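Long-range contacts in fructose-bisphosphatase (Pyrococcus horikoshii, PDB 1VDW), which probably hydrolyses fructose 1,6-bisphosphate to fructose 6-phosphate and phosphate with the help of magnesium, as a homodimer of the inositol monophosphatase superfamily: residues 186-191 and 238-243; 98-103 and 175-180. All coordinates share one frame; numbering follows the deposited sequence.

Interaction 1 of 2, residues 186-191 and 238-243; sequences ALDAVV and AANNEE
V190 and A238 form a hydrogen-bonded pair of an antiparallel ladder. V190 N donates to A238 O at 2.8 Å, and A238 N returns an almost straight bond to V190 O at 2.9 Å, N-H...O 179°. One residue on, A189 and A239 make a non-hydrogen-bonded pair, the closer-set kind, their CA atoms 4.1 Å apart; the two methyls pack against each other on one face of the sheet, A189 CB resting 3.9 Å from A239 CB. Beyond the last bridge the ladder is prolonged by a backbone bond, N240 N to D188 O, 3.0 Å, and then by side chains. N240 CG sits between its own N and carbonyl carbon (chi1 63°), which folds the amide back over D188. N240 ND2 gives D188 OD1 a bent bond of 2.9 Å, using the anti lone pair, with the oxygen tilted out of the amide plane; carboxylate and amide planes are 54° apart. An amide suits this place because its NH2 can meet an acid without adding a charge. The other oxygen of D188, OD2, has the stronger partner, R143, in a salt bridge, and also accepts from S150 N, so the buried carboxylate is gripped at both oxygens and probably stays ionised. Just past N240, N241 caps helix 242-250, bonding L244 N. Strands 189-193 and 234-239 are neighbours inside the five-stranded mixed sheet of the inositol monophosphatase fold, where parallel strand 150-154 flanks 189-193 on its other edge.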
loop_
_atom_site.group_PDB
_atom_site.type_symbol
_atom_site.label_atom_id
_atom_site.label_comp_id
_atom_site.label_asym_id
_atom_site.label_seq_id
_atom_site.Cartn_x
_atom_site.Cartn_y
_atom_site.Cartn_z
ATOM N N ALA A 186 -9.069 6.547 -7.565
ATOM C CA ALA A 186 -7.681 6.094 -7.559
ATOM C C ALA A 186 -7.576 4.627 -7.979
ATOM O O ALA A 186 -6.480 4.124 -8.227
ATOM C CB ALA A 186 -7.080 6.295 -6.176
ATOM N N LEU A 187 -8.725 3.954 -8.045
ATOM C CA LEU A 187 -8.830 2.553 -8.455
ATOM C C LEU A 187 -10.138 2.403 -9.222
ATOM O O LEU A 187 -11.058 3.209 -9.054
ATOM C CB LEU A 187 -8.868 1.616 -7.242
ATOM C CG LEU A 187 -7.602 1.476 -6.399
ATOM C CD1 LEU A 187 -7.919 0.640 -5.159
ATOM C CD2 LEU A 187 -6.491 0.841 -7.222
ATOM N N ASP A 188 -10.223 1.369 -10.057
ATOM C CA ASP A 188 -11.434 1.108 -10.834
ATOM C C ASP A 188 -12.315 0.060 -10.163
ATOM O O ASP A 188 -13.520 0.012 -10.403
ATOM C CB ASP A 188 -11.067 0.639 -12.238
ATOM C CG ASP A 188 -10.256 1.665 -12.993
ATOM O OD1 ASP A 188 -10.823 2.708 -13.386
ATOM O OD2 ASP A 188 -9.046 1.428 -13.179
ATOM N N ALA A 189 -11.716 -0.785 -9.330
ATOM C CA ALA A 189 -12.475 -1.819 -8.633
ATOM C C ALA A 189 -11.749 -2.321 -7.391
ATOM O O ALA A 189 -10.535 -2.152 -7.248
ATOM C CB ALA A 189 -12.753 -2.998 -9.580
ATOM N N VAL A 190 -12.522 -2.922 -6.494
ATOM C CA VAL A 190 -12.027 -3.523 -5.261
ATOM C C VAL A 190 -12.696 -4.889 -5.228
ATOM O O VAL A 190 -13.926 -4.996 -5.221
ATOM C CB VAL A 190 -12.435 -2.719 -4.013
ATOM C CG1 VAL A 190 -11.989 -3.453 -2.753
ATOM C CG2 VAL A 190 -11.798 -1.339 -4.062
ATOM N N VAL A 191 -11.874 -5.927 -5.210
ATOM C CA VAL A 191 -12.361 -7.296 -5.238
ATOM C C VAL A 191 -11.793 -8.093 -4.079
ATOM O O VAL A 191 -10.578 -8.249 -3.966
ATOM C CB VAL A 191 -11.937 -7.977 -6.556
ATOM C CG1 VAL A 191 -12.473 -9.404 -6.614
ATOM C CG2 VAL A 191 -12.425 -7.163 -7.737
ATOM N N ALA A 238 -16.657 -4.458 -5.982
ATOM C CA ALA A 238 -17.066 -3.067 -6.136
ATOM C C ALA A 238 -16.346 -2.486 -7.341
ATOM O O ALA A 238 -15.139 -2.689 -7.501
ATOM C CB ALA A 238 -16.718 -2.278 -4.877
ATOM N N ALA A 239 -17.067 -1.758 -8.184
ATOM C CA ALA A 239 -16.448 -1.194 -9.372
ATOM C C ALA A 239 -17.086 0.101 -9.835
ATOM O O ALA A 239 -18.168 0.479 -9.387
ATOM C CB ALA A 239 -16.474 -2.223 -10.508
ATOM N N ASN A 240 -16.400 0.766 -10.754
ATOM C CA ASN A 240 -16.867 2.027 -11.315
ATOM C C ASN A 240 -17.509 1.787 -12.678
ATOM O O ASN A 240 -17.771 2.731 -13.423
ATOM C CB ASN A 240 -15.686 2.984 -11.485
ATOM C CG ASN A 240 -14.644 2.465 -12.467
ATOM O OD1 ASN A 240 -14.752 1.352 -12.989
ATOM N ND2 ASN A 240 -13.623 3.273 -12.715
ATOM N N ASN A 241 -17.777 0.526 -12.994
ATOM C CA ASN A 241 -18.334 0.170 -14.293
ATOM C C ASN A 241 -19.008 -1.196 -14.196
ATOM O O ASN A 241 -18.403 -2.160 -13.732
ATOM C CB ASN A 241 -17.185 0.151 -15.309
ATOM C CG ASN A 241 -17.634 -0.196 -16.707
ATOM O OD1 ASN A 241 -17.838 -1.362 -17.036
ATOM N ND2 ASN A 241 -17.787 0.824 -17.544
ATOM N N GLU A 242 -20.264 -1.271 -14.633
ATOM C CA GLU A 242 -21.024 -2.518 -14.580
ATOM C C GLU A 242 -20.420 -3.628 -15.437
ATOM O O GLU A 242 -20.379 -4.783 -15.017
ATOM C CB GLU A 242 -22.475 -2.267 -15.005
ATOM C CG GLU A 242 -23.374 -3.504 -15.017
ATOM C CD GLU A 242 -23.474 -4.199 -13.668
ATOM O OE1 GLU A 242 -23.527 -3.501 -12.632
ATOM O OE2 GLU A 242 -23.518 -5.448 -13.642
ATOM N N GLU A 243 -19.951 -3.286 -16.633
ATOM C CA GLU A 243 -19.361 -4.293 -17.510
ATOM C C GLU A 243 -18.114 -4.907 -16.878
ATOM O O GLU A 243 -17.899 -6.113 -16.961
ATOM C CB GLU A 243 -19.003 -3.690 -18.871
ATOM C CG GLU A 243 -18.512 -4.720 -19.881
ATOM C CD GLU A 243 -18.139 -4.106 -21.217
ATOM O OE1 GLU A 243 -17.869 -4.874 -22.166
ATOM O OE2 GLU A 243 -18.111 -2.861 -21.319
#

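Interaction 2 of 2, residues 98-103 and 175-180; sequences FFAVSV and IALELA. With EDO (1,2-ethanediol), chain C.
Close to the predicted magnesium site, the start of helix 175-184 packs on strand 100-107 through small side chains at one end and a leucine at the other. A100 and S102, alternate residues of the strand, both point toward the helix, as do A176 and L177. L177 supplies most of the helix side of the contact. Its CG lies anti to the carbonyl carbon (chi1 -69°), and the two methyls then divide the work: L177 CD2 lands on A100 CB at 3.6 Å, while L177 CD1 lies over the backbone that leads into the strand, 3.6 Å from F99 N. L177 CD1 also meets the F98 ring at its edge, near the ring plane, with F98 CD1 4.2 Å away. A branched aliphatic side chain suits this position, since it can fill the angle between a bare methyl and an aromatic rim. Further along, the touch is slighter: S102 CB and A176 CB are 4.1 Å apart, and with side chains this small the CA atoms of the two residues come within 6.6 Å.

The strand belongs to the eight-stranded mixed sheet of the inositol monophosphatase fold, where it runs between 79-84 and 110-118; the helix therefore lies against a sheet that also bears part of the predicted metal site. Backbone bonds tie A100 to D87 and S102 to D84, both predicted magnesium ligands. D87 reaches the helix as well, its OD2 accepting from A176 N. At the same helix end, I175 N donates to O2 of a 1,2-ethanediol, probably from the crystallisation liquor, at 3.0 Å and 168°, and the diol is bonded in turn to D87 OD1. The F98 side chain packs on I96 of the second subunit.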
loop_
_atom_site.group_PDB
_atom_site.type_symbol
_atom_site.label_atom_id
_atom_site.label_comp_id
_atom_site.label_asym_id
_atom_site.label_seq_id
_atom_site.Cartn_x
_atom_site.Cartn_y
_atom_site.Cartn_z
ATOM N N PHE A 98 -0.758 2.316 5.599
ATOM C CA PHE A 98 -2.093 2.021 5.103
ATOM C C PHE A 98 -2.947 1.536 6.264
ATOM O O PHE A 98 -2.951 0.357 6.588
ATOM C CB PHE A 98 -2.067 0.939 4.017
ATOM C CG PHE A 98 -1.521 1.411 2.706
ATOM C CD1 PHE A 98 -2.152 2.429 1.995
ATOM C CD2 PHE A 98 -0.357 0.859 2.195
ATOM C CE1 PHE A 98 -1.619 2.891 0.794
ATOM C CE2 PHE A 98 0.182 1.315 0.996
ATOM C CZ PHE A 98 -0.451 2.334 0.297
ATOM N N PHE A 99 -3.642 2.465 6.912
ATOM C CA PHE A 99 -4.538 2.130 8.015
ATOM C C PHE A 99 -5.559 3.252 8.138
ATOM O O PHE A 99 -5.331 4.356 7.648
ATOM C CB PHE A 99 -3.767 1.889 9.325
ATOM C CG PHE A 99 -2.813 2.981 9.692
ATOM C CD1 PHE A 99 -3.248 4.101 10.395
ATOM C CD2 PHE A 99 -1.467 2.879 9.360
ATOM C CE1 PHE A 99 -2.349 5.100 10.764
ATOM C CE2 PHE A 99 -0.566 3.876 9.726
ATOM C CZ PHE A 99 -1.008 4.984 10.428
ATOM N N ALA A 100 -6.687 2.968 8.781
ATOM C CA ALA A 100 -7.746 3.958 8.875
ATOM C C ALA A 100 -8.758 3.640 9.950
ATOM O O ALA A 100 -8.747 2.561 10.536
ATOM C CB ALA A 100 -8.470 4.035 7.536
ATOM N N VAL A 101 -9.629 4.617 10.194
ATOM C CA VAL A 101 -10.746 4.472 11.119
ATOM C C VAL A 101 -11.963 4.456 10.192
ATOM O O VAL A 101 -12.068 5.294 9.291
ATOM C CB VAL A 101 -10.868 5.670 12.069
ATOM C CG1 VAL A 101 -12.120 5.525 12.928
ATOM C CG2 VAL A 101 -9.637 5.757 12.948
ATOM N N SER A 102 -12.873 3.513 10.410
ATOM C CA SER A 102 -14.063 3.370 9.568
ATOM C C SER A 102 -15.334 3.383 10.415
ATOM O O SER A 102 -15.486 2.556 11.314
ATOM C CB SER A 102 -13.966 2.050 8.789
ATOM O OG SER A 102 -15.135 1.791 8.033
ATOM N N VAL A 103 -16.242 4.312 10.123
ATOM C CA VAL A 103 -17.489 4.430 10.880
ATOM C C VAL A 103 -18.689 4.664 9.971
ATOM O O VAL A 103 -18.682 5.577 9.151
ATOM C CB VAL A 103 -17.425 5.616 11.880
ATOM C CG1 VAL A 103 -18.786 5.833 12.529
ATOM C CG2 VAL A 103 -16.379 5.353 12.943
ATOM N N ILE A 175 -9.028 -2.612 3.709
ATOM C CA ILE A 175 -10.141 -2.533 2.779
ATOM C C ILE A 175 -10.900 -1.204 2.812
ATOM O O ILE A 175 -11.420 -0.763 1.787
ATOM C CB ILE A 175 -11.121 -3.721 2.998
ATOM C CG1 ILE A 175 -11.881 -4.009 1.704
ATOM C CG2 ILE A 175 -12.104 -3.417 4.122
ATOM C CD1 ILE A 175 -11.006 -4.584 0.604
ATOM N N ALA A 176 -10.968 -0.559 3.973
ATOM C CA ALA A 176 -11.669 0.719 4.052
ATOM C C ALA A 176 -10.996 1.724 3.132
ATOM O O ALA A 176 -11.666 2.475 2.422
ATOM C CB ALA A 176 -11.674 1.245 5.488
ATOM N N LEU A 177 -9.668 1.748 3.142
ATOM C CA LEU A 177 -8.946 2.669 2.279
ATOM C C LEU A 177 -9.093 2.288 0.822
ATOM O O LEU A 177 -9.205 3.155 -0.040
ATOM C CB LEU A 177 -7.458 2.711 2.629
ATOM C CG LEU A 177 -7.111 3.355 3.968
ATOM C CD1 LEU A 177 -5.604 3.410 4.102
ATOM C CD2 LEU A 177 -7.706 4.760 4.053
ATOM N N GLU A 178 -9.091 0.994 0.532
ATOM C CA GLU A 178 -9.212 0.595 -0.854
ATOM C C GLU A 178 -10.570 1.013 -1.409
ATOM O O GLU A 178 -10.665 1.475 -2.541
ATOM C CB GLU A 178 -8.904 -0.900 -0.975
ATOM C CG GLU A 178 -7.385 -1.099 -0.854
ATOM C CD GLU A 178 -6.955 -2.487 -0.439
ATOM O OE1 GLU A 178 -7.340 -2.927 0.662
ATOM O OE2 GLU A 178 -6.210 -3.134 -1.211
ATOM N N LEU A 179 -11.616 0.902 -0.597
ATOM C CA LEU A 179 -12.939 1.336 -1.023
ATOM C C LEU A 179 -12.975 2.868 -1.144
ATOM O O LEU A 179 -13.611 3.405 -2.052
ATOM C CB LEU A 179 -13.998 0.842 -0.035
ATOM C CG LEU A 179 -14.285 -0.659 -0.158
ATOM C CD1 LEU A 179 -15.078 -1.134 1.046
ATOM C CD2 LEU A 179 -15.050 -0.932 -1.454
ATOM N N ALA A 180 -12.296 3.569 -0.238
ATOM C CA ALA A 180 -12.240 5.027 -0.296
ATOM C C ALA A 180 -11.495 5.451 -1.565
ATOM O O ALA A 180 -11.848 6.448 -2.201
ATOM C CB ALA A 180 -11.532 5.578 0.940
HETATM C C1 EDO C . -9.697 -6.632 7.092
HETATM O O1 EDO C . -8.891 -6.296 8.217
HETATM C C2 EDO C . -10.157 -5.340 6.393
HETATM O O2 EDO C . -9.019 -4.581 5.946
#

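Along the chain the two contacts come in series: interaction 2 closes with helix 175-184 before interaction 1 opens in the loop leading into strand 189-193, the next element. Their centres lie about 16 Å apart, and interaction 2 is the nearer to the centre of the chain. The strands involved lie in different sheets: 98-103 runs into the eight-stranded one, both strands of interaction 1 are in the five-stranded one, and the helix lies between them. Its other side packs on the smaller sheet, with V190 CG1 3.7 Å from I175 CD1 and A238 CB 4.0 Å from L179 CD2. One helix thus joins both sheets, and its first turn stands beside the predicted metal site.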